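Long-range contacts in urea carboxylase (Thermus thermophilus, PDB 3OEP), which is a homologue of KipI and KipA built on cyclophilin-like domains, of unknown function, and is probably not the allophanate hydrolase it was once annotated as: residues Val13-Asn18 / Arg113-Gly118; Pro81-Gly86 / Thr173-Val178; Gly122-Ala127 / Thr157-Leu162; Leu133-Lys138 / Gly167-Gly172; Val447-Arg452 / Gly464-Pro469. All blocks are in the same frame, centred on the assembly; numbering follows the deposited sequence. Where two conformers were deposited one is given.

Contact 1. Residues Val13-Asn18 / Arg113-Gly118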
# COMPACT_ATOMS: atom_id res chain seq x y z
N VAL A 13 -3.61 -0.67 24.67
CA VAL A 13 -4.84 -1.39 24.36
C VAL A 13 -5.92 -0.94 25.33
O VAL A 13 -6.07 -1.50 26.42
CB VAL A 13 -4.62 -2.91 24.42
CG1 VAL A 13 -5.89 -3.65 24.02
CG2 VAL A 13 -3.45 -3.31 23.53
N SER A 14 -6.62 0.12 24.96
CA SER A 14 -7.71 0.68 25.75
C SER A 14 -8.99 0.48 24.97
O SER A 14 -9.13 1.01 23.87
CB SER A 14 -7.47 2.17 26.01
OG SER A 14 -8.66 2.82 26.41
N GLU A 15 -9.93 -0.27 25.54
CA GLU A 15 -11.20 -0.51 24.87
C GLU A 15 -11.96 0.79 24.59
O GLU A 15 -12.45 0.99 23.47
CB GLU A 15 -12.08 -1.48 25.66
CG GLU A 15 -13.39 -1.83 24.96
CD GLU A 15 -14.21 -2.89 25.70
OE1 GLU A 15 -13.65 -3.59 26.57
OE2 GLU A 15 -15.41 -3.00 25.40
N GLU A 16 -12.05 1.69 25.57
CA GLU A 16 -12.84 2.90 25.37
C GLU A 16 -12.17 3.85 24.37
O GLU A 16 -12.85 4.50 23.58
CB GLU A 16 -13.15 3.58 26.71
CG GLU A 16 -14.02 4.83 26.62
CD GLU A 16 -15.26 4.71 25.73
OE1 GLU A 16 -16.10 3.82 25.96
OE2 GLU A 16 -15.40 5.55 24.81
N ALA A 17 -10.84 3.91 24.38
CA ALA A 17 -10.12 4.74 23.40
C ALA A 17 -10.38 4.22 21.98
O ALA A 17 -10.60 5.00 21.05
CB ALA A 17 -8.64 4.75 23.70
N ASN A 18 -10.37 2.90 21.83
CA ASN A 18 -10.66 2.27 20.54
C ASN A 18 -12.11 2.51 20.10
O ASN A 18 -12.35 2.80 18.93
CB ASN A 18 -10.32 0.79 20.60
CG ASN A 18 -10.53 0.07 19.28
OD1 ASN A 18 -11.37 -0.82 19.19
ND2 ASN A 18 -9.78 0.46 18.26
N ARG A 113 -11.36 -8.62 20.83
CA ARG A 113 -11.83 -7.49 20.05
C ARG A 113 -10.80 -7.18 18.96
O ARG A 113 -9.60 -7.23 19.22
CB ARG A 113 -12.00 -6.28 20.96
CG ARG A 113 -12.44 -5.01 20.28
CD ARG A 113 -12.47 -3.86 21.27
NE ARG A 113 -12.78 -2.61 20.59
CZ ARG A 113 -14.00 -2.13 20.39
NH1 ARG A 113 -15.08 -2.78 20.83
NH2 ARG A 113 -14.15 -0.98 19.73
N VAL A 114 -11.28 -6.87 17.76
CA VAL A 114 -10.41 -6.40 16.69
C VAL A 114 -10.08 -4.93 16.93
O VAL A 114 -10.92 -4.06 16.73
CB VAL A 114 -11.08 -6.54 15.30
CG1 VAL A 114 -10.15 -6.01 14.20
CG2 VAL A 114 -11.47 -8.00 15.03
N TYR A 115 -8.86 -4.67 17.38
CA TYR A 115 -8.40 -3.30 17.66
C TYR A 115 -7.84 -2.58 16.44
O TYR A 115 -7.80 -1.35 16.39
CB TYR A 115 -7.34 -3.31 18.76
CG TYR A 115 -7.94 -3.39 20.14
CD1 TYR A 115 -8.27 -4.61 20.71
CD2 TYR A 115 -8.19 -2.24 20.87
CE1 TYR A 115 -8.83 -4.69 21.97
CE2 TYR A 115 -8.75 -2.30 22.15
CZ TYR A 115 -9.06 -3.53 22.68
OH TYR A 115 -9.62 -3.61 23.94
N ALA A 116 -7.37 -3.35 15.46
CA ALA A 116 -6.83 -2.80 14.23
C ALA A 116 -6.95 -3.87 13.16
O ALA A 116 -7.04 -5.05 13.46
CB ALA A 116 -5.37 -2.40 14.40
N LEU A 117 -6.98 -3.43 11.91
CA LEU A 117 -7.17 -4.32 10.80
C LEU A 117 -6.33 -3.79 9.67
O LEU A 117 -6.39 -2.61 9.36
CB LEU A 117 -8.64 -4.34 10.37
CG LEU A 117 -9.09 -5.42 9.38
CD1 LEU A 117 -9.12 -6.78 10.05
CD2 LEU A 117 -10.47 -5.07 8.85
N GLY A 118 -5.51 -4.66 9.10
CA GLY A 118 -4.91 -4.34 7.81
C GLY A 118 -3.40 -4.22 7.75
O GLY A 118 -2.89 -3.57 6.84
O HOH W 1 -8.46 -3.93 26.42
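The ring of Y115 is pressed on by V13 and edged by the start of helix 15-30. This is the tight part of the contact. V13 CG1 sits over one ring face, 3.7 Å from the centroid of the Y115 ring and displaced toward CZ. It reaches that place because CG1 is anti to the backbone N (chi1 -177°). The carbonyl oxygen S14 O meets the same ring at its edge, in the ring plane. R113 CD lies over the opposite face, so the ring is held between V13 and R113.

N18 is buried beside this ring. Its OD1 is gripped by two nitrogens of one guanidinium, R113 NE at 2.7 Å from N18 OD1 and R113 NH2 at 2.8 Å from it. NE arrives in the carbonyl plane on a lone pair. NH2 comes from above that plane. The amide and guanidinium planes stand 85° apart, while OD1 stays in the guanidinium plane. N18 ND2 is bonded to the carbonyl of Y43.

S14 is the N-cap of the helix: A17 N donates to S14 OG over 3.2 Å. The contact thus seats the first turn of helix 15-30 on strand 112-117. Y115 and A116 form a classic beta bulge opposite F125.

The outer side is looser. E15 is exposed. Its CG lies over one face of the R113 guanidinium, but E15 OE2 stays 4.6 Å from R113 NH1 and well out of the guanidinium plane. Y115 OH bonds a water at 2.8 Å, and that water gives V13 O a weak bond.

Contact 2. Residues Pro81-Gly86 / Thr173-Val178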
# COMPACT_ATOMS: atom_id res chain seq x y z
N PRO A 81 -12.92 -21.09 13.67
CA PRO A 81 -12.45 -22.46 13.93
C PRO A 81 -10.96 -22.54 13.65
O PRO A 81 -10.50 -21.97 12.67
CB PRO A 81 -13.24 -23.32 12.93
CG PRO A 81 -14.28 -22.44 12.36
CD PRO A 81 -13.82 -21.04 12.50
N VAL A 82 -10.22 -23.23 14.52
CA VAL A 82 -8.76 -23.27 14.45
C VAL A 82 -8.23 -24.68 14.69
O VAL A 82 -8.67 -25.36 15.63
CB VAL A 82 -8.13 -22.35 15.52
CG1 VAL A 82 -6.59 -22.35 15.41
CG2 VAL A 82 -8.67 -20.96 15.39
N ARG A 83 -7.29 -25.10 13.85
CA ARG A 83 -6.54 -26.33 14.08
C ARG A 83 -5.23 -25.92 14.76
O ARG A 83 -4.45 -25.15 14.18
CB ARG A 83 -6.25 -27.04 12.76
CG ARG A 83 -5.68 -28.44 12.93
CD ARG A 83 -4.92 -28.92 11.70
NE ARG A 83 -5.68 -28.76 10.46
CZ ARG A 83 -5.31 -28.03 9.41
NH1 ARG A 83 -4.16 -27.35 9.39
NH2 ARG A 83 -6.10 -27.98 8.35
N TYR A 84 -4.99 -26.40 15.98
CA TYR A 84 -3.82 -25.97 16.75
C TYR A 84 -2.63 -26.86 16.42
O TYR A 84 -2.23 -27.72 17.22
CB TYR A 84 -4.13 -25.95 18.25
CG TYR A 84 -4.98 -24.76 18.64
CD1 TYR A 84 -4.42 -23.49 18.77
CD2 TYR A 84 -6.35 -24.90 18.84
CE1 TYR A 84 -5.21 -22.39 19.11
CE2 TYR A 84 -7.14 -23.80 19.19
CZ TYR A 84 -6.56 -22.55 19.32
OH TYR A 84 -7.32 -21.46 19.65
N ASP A 85 -2.09 -26.63 15.23
CA ASP A 85 -0.98 -27.39 14.67
C ASP A 85 0.22 -26.48 14.40
O ASP A 85 1.11 -26.81 13.60
CB ASP A 85 -1.42 -28.07 13.36
CG ASP A 85 -1.74 -27.07 12.24
OD1 ASP A 85 -1.83 -25.84 12.50
OD2 ASP A 85 -1.90 -27.51 11.07
N GLY A 86 0.25 -25.33 15.08
CA GLY A 86 1.26 -24.32 14.82
C GLY A 86 2.67 -24.80 15.09
O GLY A 86 2.92 -25.53 16.05
N THR A 173 -3.76 -22.88 12.66
CA THR A 173 -4.22 -22.57 11.32
C THR A 173 -5.72 -22.28 11.36
O THR A 173 -6.50 -23.11 11.84
CB THR A 173 -4.01 -23.77 10.38
OG1 THR A 173 -2.63 -24.15 10.39
CG2 THR A 173 -4.44 -23.44 8.96
N SER A 174 -6.13 -21.12 10.86
CA SER A 174 -7.55 -20.80 10.78
C SER A 174 -8.20 -21.66 9.70
O SER A 174 -7.63 -21.83 8.62
CB SER A 174 -7.75 -19.32 10.46
OG SER A 174 -9.13 -19.01 10.28
N LEU A 175 -9.38 -22.19 10.00
CA LEU A 175 -10.09 -23.05 9.05
C LEU A 175 -11.11 -22.25 8.23
O LEU A 175 -11.89 -22.82 7.45
CB LEU A 175 -10.73 -24.23 9.78
CG LEU A 175 -9.72 -25.05 10.59
CD1 LEU A 175 -10.40 -26.26 11.22
CD2 LEU A 175 -8.53 -25.49 9.73
N VAL A 176 -11.09 -20.93 8.42
CA VAL A 176 -11.82 -19.99 7.57
C VAL A 176 -10.84 -18.94 7.04
O VAL A 176 -9.91 -18.53 7.75
CB VAL A 176 -12.99 -19.30 8.31
CG1 VAL A 176 -14.07 -20.32 8.66
CG2 VAL A 176 -12.50 -18.58 9.56
N ALA A 177 -11.04 -18.51 5.80
CA ALA A 177 -10.22 -17.47 5.20
C ALA A 177 -10.77 -16.12 5.63
O ALA A 177 -11.92 -15.78 5.35
CB ALA A 177 -10.22 -17.59 3.67
N VAL A 178 -9.96 -15.34 6.34
CA VAL A 178 -10.41 -14.03 6.81
C VAL A 178 -10.48 -13.00 5.67
O VAL A 178 -11.20 -12.01 5.76
CB VAL A 178 -9.56 -13.51 8.00
CG1 VAL A 178 -9.64 -14.50 9.17
CG2 VAL A 178 -8.11 -13.28 7.59
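R83 and T173 form a hydrogen-bonded antiparallel pair between strands 77-83 and 169-174. R83 N donates to T173 O at 2.9 Å, and T173 N returns a bond to R83 O at 2.8 Å. One residue further, V82 and S174 make the adjoining non-hydrogen-bonded pair, where V82 CA gives a CA-H...O contact to T173 O. L175 N then donates to P81 O at 2.9 Å, continuing the pairing just past the end of strand 169-174.

The charged and hydroxyl bonds gather at the other end, on the face that carries R83 and T173. T173 OG1 donates to D85 OD1 at 2.8 Å, using the syn lone pair of that oxygen. The second carboxylate oxygen, D85 OD2, takes a salt bridge from R83 NH1, also at 2.8 Å, and is met from above the carboxylate plane. D85 can turn back to both because its CG lies between the backbone N and the carbonyl carbon (chi1 66°). A bend at chi3 of R83 (-50°) brings NH1 back to D85. R83 NH2 has further partners in G202 O and T204 OG1.

Packing contacts fill the rest. L175 CD2 lies over one face of the R83 guanidinium, 3.7 Å from NH2 of R83. P81 CB meets L175 CB at 4.1 Å.

This is antiparallel pairing inside the seven-stranded sheet of the first cyclophilin-like domain. With one carboxylate oxygen engaged by a hydroxyl and the other by a guanidinium, the D85 group is held against rotation, and the pairing charge probably favours its ionised form.

Contact 3. Residues Gly122-Ala127 / Thr157-Leu162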
# COMPACT_ATOMS: atom_id res chain seq x y z
N GLY A 122 -6.99 -7.24 5.45
CA GLY A 122 -7.83 -8.15 6.23
C GLY A 122 -7.21 -8.75 7.49
O GLY A 122 -7.90 -9.48 8.21
N PHE A 123 -5.95 -8.42 7.77
CA PHE A 123 -5.22 -8.96 8.94
C PHE A 123 -5.73 -8.31 10.23
O PHE A 123 -5.55 -7.11 10.41
CB PHE A 123 -3.73 -8.63 8.78
CG PHE A 123 -2.79 -9.41 9.68
CD1 PHE A 123 -3.02 -9.54 11.04
CD2 PHE A 123 -1.63 -9.96 9.16
CE1 PHE A 123 -2.13 -10.24 11.85
CE2 PHE A 123 -0.74 -10.66 9.96
CZ PHE A 123 -1.00 -10.81 11.31
N PRO A 124 -6.35 -9.09 11.13
CA PRO A 124 -6.86 -8.52 12.37
C PRO A 124 -5.82 -8.54 13.48
O PRO A 124 -5.13 -9.55 13.66
CB PRO A 124 -8.00 -9.45 12.73
CG PRO A 124 -7.53 -10.80 12.24
CD PRO A 124 -6.71 -10.52 11.01
N PHE A 125 -5.71 -7.43 14.20
CA PHE A 125 -4.96 -7.41 15.44
C PHE A 125 -5.99 -7.48 16.56
O PHE A 125 -6.81 -6.57 16.71
CB PHE A 125 -4.11 -6.14 15.57
CG PHE A 125 -2.84 -6.14 14.72
CD1 PHE A 125 -2.37 -7.30 14.11
CD2 PHE A 125 -2.11 -4.99 14.59
CE1 PHE A 125 -1.20 -7.28 13.35
CE2 PHE A 125 -0.95 -4.96 13.83
CZ PHE A 125 -0.49 -6.11 13.22
N LEU A 126 -5.96 -8.58 17.30
CA LEU A 126 -6.93 -8.89 18.33
C LEU A 126 -6.31 -8.83 19.72
O LEU A 126 -5.15 -9.19 19.90
CB LEU A 126 -7.46 -10.31 18.10
CG LEU A 126 -8.14 -10.57 16.76
CD1 LEU A 126 -7.93 -12.02 16.33
CD2 LEU A 126 -9.60 -10.24 16.86
N ALA A 127 -7.09 -8.38 20.70
CA ALA A 127 -6.65 -8.37 22.10
C ALA A 127 -7.88 -8.63 22.97
O ALA A 127 -8.99 -8.39 22.50
CB ALA A 127 -5.99 -7.02 22.45
N THR A 157 -3.20 -11.28 19.48
CA THR A 157 -3.24 -12.44 18.61
C THR A 157 -3.71 -11.96 17.24
O THR A 157 -4.34 -10.91 17.12
CB THR A 157 -4.12 -13.59 19.19
OG1 THR A 157 -4.00 -14.76 18.38
CG2 THR A 157 -5.58 -13.18 19.30
N GLY A 158 -3.36 -12.71 16.20
CA GLY A 158 -3.68 -12.30 14.85
C GLY A 158 -3.81 -13.47 13.91
O GLY A 158 -3.45 -14.61 14.26
N ILE A 159 -4.36 -13.20 12.73
CA ILE A 159 -4.53 -14.22 11.70
C ILE A 159 -3.92 -13.68 10.41
O ILE A 159 -4.37 -12.65 9.91
CB ILE A 159 -6.01 -14.56 11.45
CG1 ILE A 159 -6.71 -14.93 12.77
CG2 ILE A 159 -6.11 -15.70 10.43
CD1 ILE A 159 -8.21 -15.00 12.68
N TYR A 160 -2.90 -14.35 9.90
CA TYR A 160 -2.26 -13.95 8.63
C TYR A 160 -3.21 -14.34 7.49
O TYR A 160 -3.45 -15.52 7.28
CB TYR A 160 -0.90 -14.65 8.47
CG TYR A 160 0.18 -14.16 9.40
CD1 TYR A 160 1.20 -13.33 8.95
CD2 TYR A 160 0.21 -14.55 10.74
CE1 TYR A 160 2.20 -12.87 9.80
CE2 TYR A 160 1.21 -14.10 11.61
CZ TYR A 160 2.20 -13.26 11.13
OH TYR A 160 3.19 -12.81 11.98
N PRO A 161 -3.76 -13.36 6.75
CA PRO A 161 -4.71 -13.72 5.68
C PRO A 161 -4.03 -14.24 4.41
O PRO A 161 -4.65 -14.97 3.63
CB PRO A 161 -5.43 -12.40 5.37
CG PRO A 161 -5.02 -11.45 6.46
CD PRO A 161 -3.69 -11.90 6.91
N LEU A 162 -2.78 -13.83 4.22
CA LEU A 162 -1.98 -14.11 3.04
C LEU A 162 -0.58 -14.47 3.51
O LEU A 162 -0.17 -14.05 4.60
CB LEU A 162 -1.88 -12.86 2.16
CG LEU A 162 -3.17 -12.22 1.63
CD1 LEU A 162 -3.17 -10.71 1.85
CD2 LEU A 162 -3.35 -12.53 0.16
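F123 is the main bump of this contact, and its ring drops into a hollow made by I159, Y160 and P161. The carbonyl oxygen I159 O sits over the centre of one ring face, 3.6 Å from F123 CD1. The edge of F123 points at the face of Y160 in a T-shaped pair. The centroids of the F123 and Y160 rings are 4.8 Å apart, with planes at 64°. F123 CE2 makes the touch, 3.5 Å from CD1 of Y160. With CG anti to the backbone N (chi1 -164°), the ring swings across to segment 157-162.

P161 fills the space at the root of this ring. Its CD lies 3.6 Å from F123 CD2, and its CG presses on the backbone of G122 and F123. Beside them the ring of P124 fits against I159, with P124 CD 3.4 Å from I159 O.

G158 provides the hollow that lets F123 approach. F123 CE1 comes within 4.0 Å of G158 CA, where glycine leaves room for the ring. The fit is close enough that G158 CA also makes a CA-H...O contact of 3.3 Å with P124 O.

Strands 124-127 and 156-159 run antiparallel here, as neighbours in the sheet of a cyclophilin-like domain. L126 and T157 exchange two backbone bonds, L126 N to T157 O at 2.8 Å being the shorter. T157 CG2 packs on L126 CB, while T157 OG1 turns to A151 O and H107.

P124 O and I159 N are buried without a conventional hydrogen-bond partner in the model. The pairing is therefore incomplete beyond L126 and T157, and apolar packing carries this end of the contact.

Contact 4. Residues Leu133-Lys138 / Gly167-Gly172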
# COMPACT_ATOMS: atom_id res chain seq x y z
N LEU A 133 -0.51 -16.49 28.61
CA LEU A 133 -0.13 -16.83 27.23
C LEU A 133 0.68 -15.71 26.55
O LEU A 133 1.02 -15.82 25.38
CB LEU A 133 -1.38 -17.18 26.42
CG LEU A 133 -1.22 -17.66 24.98
CD1 LEU A 133 -0.20 -18.79 24.86
CD2 LEU A 133 -2.57 -18.09 24.41
N ARG A 134 1.02 -14.66 27.30
CA ARG A 134 1.75 -13.53 26.71
C ARG A 134 3.24 -13.81 26.61
O ARG A 134 3.91 -14.04 27.62
CB ARG A 134 1.49 -12.26 27.51
CG ARG A 134 0.04 -11.85 27.47
CD ARG A 134 -0.23 -10.56 28.21
NE ARG A 134 -1.66 -10.36 28.37
CZ ARG A 134 -2.22 -9.40 29.10
NH1 ARG A 134 -1.47 -8.52 29.75
NH2 ARG A 134 -3.55 -9.33 29.17
N LEU A 135 3.77 -13.77 25.39
CA LEU A 135 5.21 -13.88 25.22
C LEU A 135 5.67 -13.09 24.00
O LEU A 135 4.90 -12.87 23.07
CB LEU A 135 5.65 -15.35 25.13
CG LEU A 135 5.69 -16.04 23.78
CD1 LEU A 135 6.32 -17.44 23.90
CD2 LEU A 135 4.27 -16.12 23.23
N PRO A 136 6.94 -12.64 24.02
CA PRO A 136 7.42 -11.77 22.97
C PRO A 136 7.48 -12.44 21.60
O PRO A 136 7.57 -13.67 21.50
CB PRO A 136 8.83 -11.38 23.43
CG PRO A 136 8.88 -11.67 24.86
CD PRO A 136 7.94 -12.80 25.10
N ARG A 137 7.44 -11.62 20.56
CA ARG A 137 7.65 -12.09 19.21
C ARG A 137 9.08 -12.63 19.05
O ARG A 137 9.94 -12.42 19.91
CB ARG A 137 7.35 -10.98 18.20
CG ARG A 137 8.28 -9.78 18.22
CD ARG A 137 7.78 -8.71 17.24
NE ARG A 137 8.85 -7.83 16.78
CZ ARG A 137 9.24 -6.70 17.38
NH1 ARG A 137 8.66 -6.28 18.51
NH2 ARG A 137 10.23 -5.99 16.85
N LYS A 138 9.31 -13.32 17.94
CA LYS A 138 10.60 -13.95 17.69
C LYS A 138 11.66 -12.88 17.43
O LYS A 138 11.35 -11.83 16.86
CB LYS A 138 10.50 -14.90 16.50
CG LYS A 138 9.55 -16.07 16.73
CD LYS A 138 9.37 -16.92 15.47
CE LYS A 138 10.35 -18.08 15.42
NZ LYS A 138 9.95 -19.18 16.35
N GLY A 167 7.09 -12.42 12.57
CA GLY A 167 7.82 -12.90 13.74
C GLY A 167 6.93 -13.28 14.91
O GLY A 167 7.43 -13.54 16.00
N TRP A 168 5.62 -13.32 14.70
CA TRP A 168 4.70 -13.74 15.77
C TRP A 168 4.78 -15.25 15.97
O TRP A 168 5.26 -15.99 15.09
CB TRP A 168 3.27 -13.26 15.48
CG TRP A 168 3.08 -11.79 15.72
CD1 TRP A 168 4.05 -10.83 15.76
CD2 TRP A 168 1.84 -11.11 15.95
NE1 TRP A 168 3.50 -9.60 16.00
CE2 TRP A 168 2.14 -9.74 16.12
CE3 TRP A 168 0.50 -11.52 16.02
CZ2 TRP A 168 1.15 -8.78 16.36
CZ3 TRP A 168 -0.48 -10.56 16.26
CH2 TRP A 168 -0.15 -9.21 16.43
N ASN A 169 4.36 -15.71 17.14
CA ASN A 169 4.47 -17.11 17.53
C ASN A 169 3.28 -17.89 16.99
O ASN A 169 2.14 -17.62 17.36
CB ASN A 169 4.54 -17.23 19.05
CG ASN A 169 5.73 -16.49 19.64
OD1 ASN A 169 6.87 -16.94 19.53
ND2 ASN A 169 5.47 -15.34 20.28
N LEU A 170 3.55 -18.84 16.10
CA LEU A 170 2.50 -19.54 15.35
C LEU A 170 1.91 -20.70 16.15
O LEU A 170 2.60 -21.68 16.44
CB LEU A 170 3.04 -20.05 14.02
CG LEU A 170 3.80 -19.05 13.15
CD1 LEU A 170 4.16 -19.71 11.80
CD2 LEU A 170 3.01 -17.77 12.93
N LEU A 171 0.63 -20.57 16.50
CA LEU A 171 -0.07 -21.56 17.31
C LEU A 171 -0.96 -22.51 16.50
O LEU A 171 -1.22 -23.63 16.94
CB LEU A 171 -0.96 -20.86 18.34
CG LEU A 171 -0.29 -19.91 19.32
CD1 LEU A 171 -1.26 -19.54 20.43
CD2 LEU A 171 0.99 -20.55 19.89
N GLY A 172 -1.44 -22.06 15.35
CA GLY A 172 -2.32 -22.89 14.56
C GLY A 172 -2.70 -22.31 13.22
O GLY A 172 -2.05 -21.39 12.72
O HOH W 2 9.09 -15.69 20.49
O HOH W 3 8.32 -19.12 18.78
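The side-chain amide of N169 bridges the loop 133-138 and V152 through the two N-H groups of its ND2. N169 ND2 donates to P136 O at 2.9 Å, and the bond is nearly straight at 176°. The acceptor lies in the amide plane, but the amide nitrogen approaches from above the carbonyl plane of P136. The other hydrogen bond of N169 ND2 goes to V152 O, so ND2 has two acceptors.

N169 OD1 accepts from two waters, each at 2.7 Å from OD1. One also donates to P136 O. The other accepts from K138 NZ, whose chain bends at chi3 (92°) to reach it. K138 NZ also has a salt bridge to D88.

L135 CD2 packs against the amide, 3.3 Å from N169 ND2. One backbone bond joins the segments directly: K138 N to G167 O, at 2.7 Å. R137 CB passes near W168 CD1, while its guanidinium leads away to a salt bridge with E434.

L133 CD2 approaches L171 CD1, and both leucines lie against helices 89-96 and 100-108. The loop thus lies along strand 169-174, whose other neighbour here is strand 149-153.

Contact 5. Residues Val447-Arg452 / Gly464-Pro469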
# COMPACT_ATOMS: atom_id res chain seq x y z
N VAL A 447 11.87 4.75 10.94
CA VAL A 447 13.19 4.47 11.51
C VAL A 447 13.06 3.45 12.66
O VAL A 447 12.60 3.79 13.75
CB VAL A 447 13.88 5.76 12.03
CG1 VAL A 447 15.32 5.46 12.43
CG2 VAL A 447 13.84 6.85 10.96
N PRO A 448 13.45 2.20 12.40
CA PRO A 448 13.35 1.17 13.43
C PRO A 448 14.47 1.32 14.44
O PRO A 448 15.45 2.02 14.17
CB PRO A 448 13.51 -0.12 12.64
CG PRO A 448 14.41 0.24 11.50
CD PRO A 448 14.14 1.70 11.19
N PRO A 449 14.35 0.67 15.61
CA PRO A 449 15.40 0.76 16.63
C PRO A 449 16.77 0.41 16.06
O PRO A 449 17.76 1.08 16.36
CB PRO A 449 14.96 -0.27 17.67
CG PRO A 449 13.49 -0.39 17.50
CD PRO A 449 13.24 -0.21 16.03
N SER A 450 16.81 -0.66 15.27
CA SER A 450 18.01 -1.06 14.55
C SER A 450 17.63 -1.38 13.11
O SER A 450 16.76 -2.21 12.87
CB SER A 450 18.65 -2.29 15.21
OG SER A 450 19.83 -2.68 14.53
N GLY A 451 18.27 -0.71 12.17
CA GLY A 451 17.99 -0.93 10.75
C GLY A 451 17.98 0.37 9.98
O GLY A 451 18.16 1.45 10.54
N ARG A 452 17.75 0.25 8.68
CA ARG A 452 17.83 1.38 7.77
C ARG A 452 16.52 2.18 7.76
O ARG A 452 15.44 1.58 7.82
CB ARG A 452 18.13 0.89 6.36
CG ARG A 452 19.46 0.15 6.22
CD ARG A 452 19.56 -0.54 4.89
NE ARG A 452 20.81 -1.28 4.74
CZ ARG A 452 21.17 -1.93 3.64
NH1 ARG A 452 20.38 -1.96 2.57
NH2 ARG A 452 22.34 -2.57 3.61
N GLY A 464 1.93 0.32 10.84
CA GLY A 464 3.31 0.03 11.20
C GLY A 464 3.63 0.47 12.61
O GLY A 464 3.13 1.51 13.06
N GLY A 465 4.46 -0.31 13.31
CA GLY A 465 4.86 -0.00 14.68
C GLY A 465 6.18 0.76 14.81
O GLY A 465 6.51 1.27 15.89
N TYR A 466 6.94 0.85 13.73
CA TYR A 466 8.21 1.58 13.79
C TYR A 466 7.95 3.08 13.78
O TYR A 466 6.97 3.55 13.20
CB TYR A 466 9.15 1.18 12.66
CG TYR A 466 9.62 -0.26 12.74
CD1 TYR A 466 10.09 -0.79 13.94
CD2 TYR A 466 9.60 -1.08 11.62
CE1 TYR A 466 10.53 -2.11 14.01
CE2 TYR A 466 10.04 -2.40 11.68
CZ TYR A 466 10.50 -2.90 12.88
OH TYR A 466 10.93 -4.21 12.95
N ALA A 467 8.84 3.80 14.45
CA ALA A 467 8.72 5.24 14.60
C ALA A 467 8.87 5.98 13.28
O ALA A 467 9.67 5.59 12.42
CB ALA A 467 9.78 5.75 15.59
N LYS A 468 8.07 7.04 13.14
CA LYS A 468 8.20 7.96 12.03
C LYS A 468 8.53 9.34 12.61
O LYS A 468 7.63 10.12 12.93
CB LYS A 468 6.90 8.01 11.21
CG LYS A 468 6.67 6.77 10.33
CD LYS A 468 5.98 5.63 11.09
CE LYS A 468 5.88 4.35 10.25
NZ LYS A 468 5.50 3.10 11.03
N PRO A 469 9.84 9.64 12.78
CA PRO A 469 10.19 10.95 13.36
C PRO A 469 10.00 12.12 12.41
O PRO A 469 9.92 13.27 12.85
CB PRO A 469 11.67 10.78 13.74
CG PRO A 469 12.17 9.69 12.85
CD PRO A 469 11.01 8.75 12.69
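P448 sets its CB on the face of the Y466 ring. This CB stands over the centre of the face, 3.8 Å from the centroid of the Y466 ring and 12° off the ring normal, a CH-pi contact. P449 adds its CD, which is 3.8 Å from Y466 CD1 and comes in obliquely. The tyrosine is turned to this side by its first torsion, with CG anti to the carbonyl carbon (chi1 -66°).

Next to the ring one backbone bond fixes the spacing of the two chain segments. V447 N donates to A467 O over 2.8 Å, and the N-H...O angle is 170°. Below it, V447 CG2 meets the ring of P469, 3.8 Å from CG of P469. The two side chains cross at about a right angle.

The next shell lies round the corner itself. In one of its two conformers, K468 sends its side chain back along its own segment, and K468 NZ donates to Y466 O and bonds Q446 OE1, on the strand that leads into V447. E434 packs beside both P449 and Y466.

At Y466 the chain turns from strand 463-465 into strand 467-472. The first pairs with strand 437-439 and the second with strand 444-447. The contact is thus the corner where a strand leaves one sheet for another, closed by a proline-tyrosine CH-pi contact, within the cyclophilin-like domain of the carboxyltransferase A and B family region.

Contacts 1 to 4 belong to the carboxyltransferase C and D family region and reach one seven-stranded sheet. Contact 1 closes before contacts 3, 4 and 5 open, and its segments alternate with those of contact 2. Contacts 3 and 4 interleave, and both are nested inside the loop closed by contact 2. Contacts 1 and 3, with centres 12 Å apart, lie on neighbouring strands 112-117 and 124-127. Contacts 2 and 4 share strand 169-174. W168 of contact 4 packs on Y160 and F125 of contact 3. Contact 5 lies in the A and B region. Its nearest atoms are about 4 Å from contact 4, without touching, and the R137-E434 salt bridge joins the two regions.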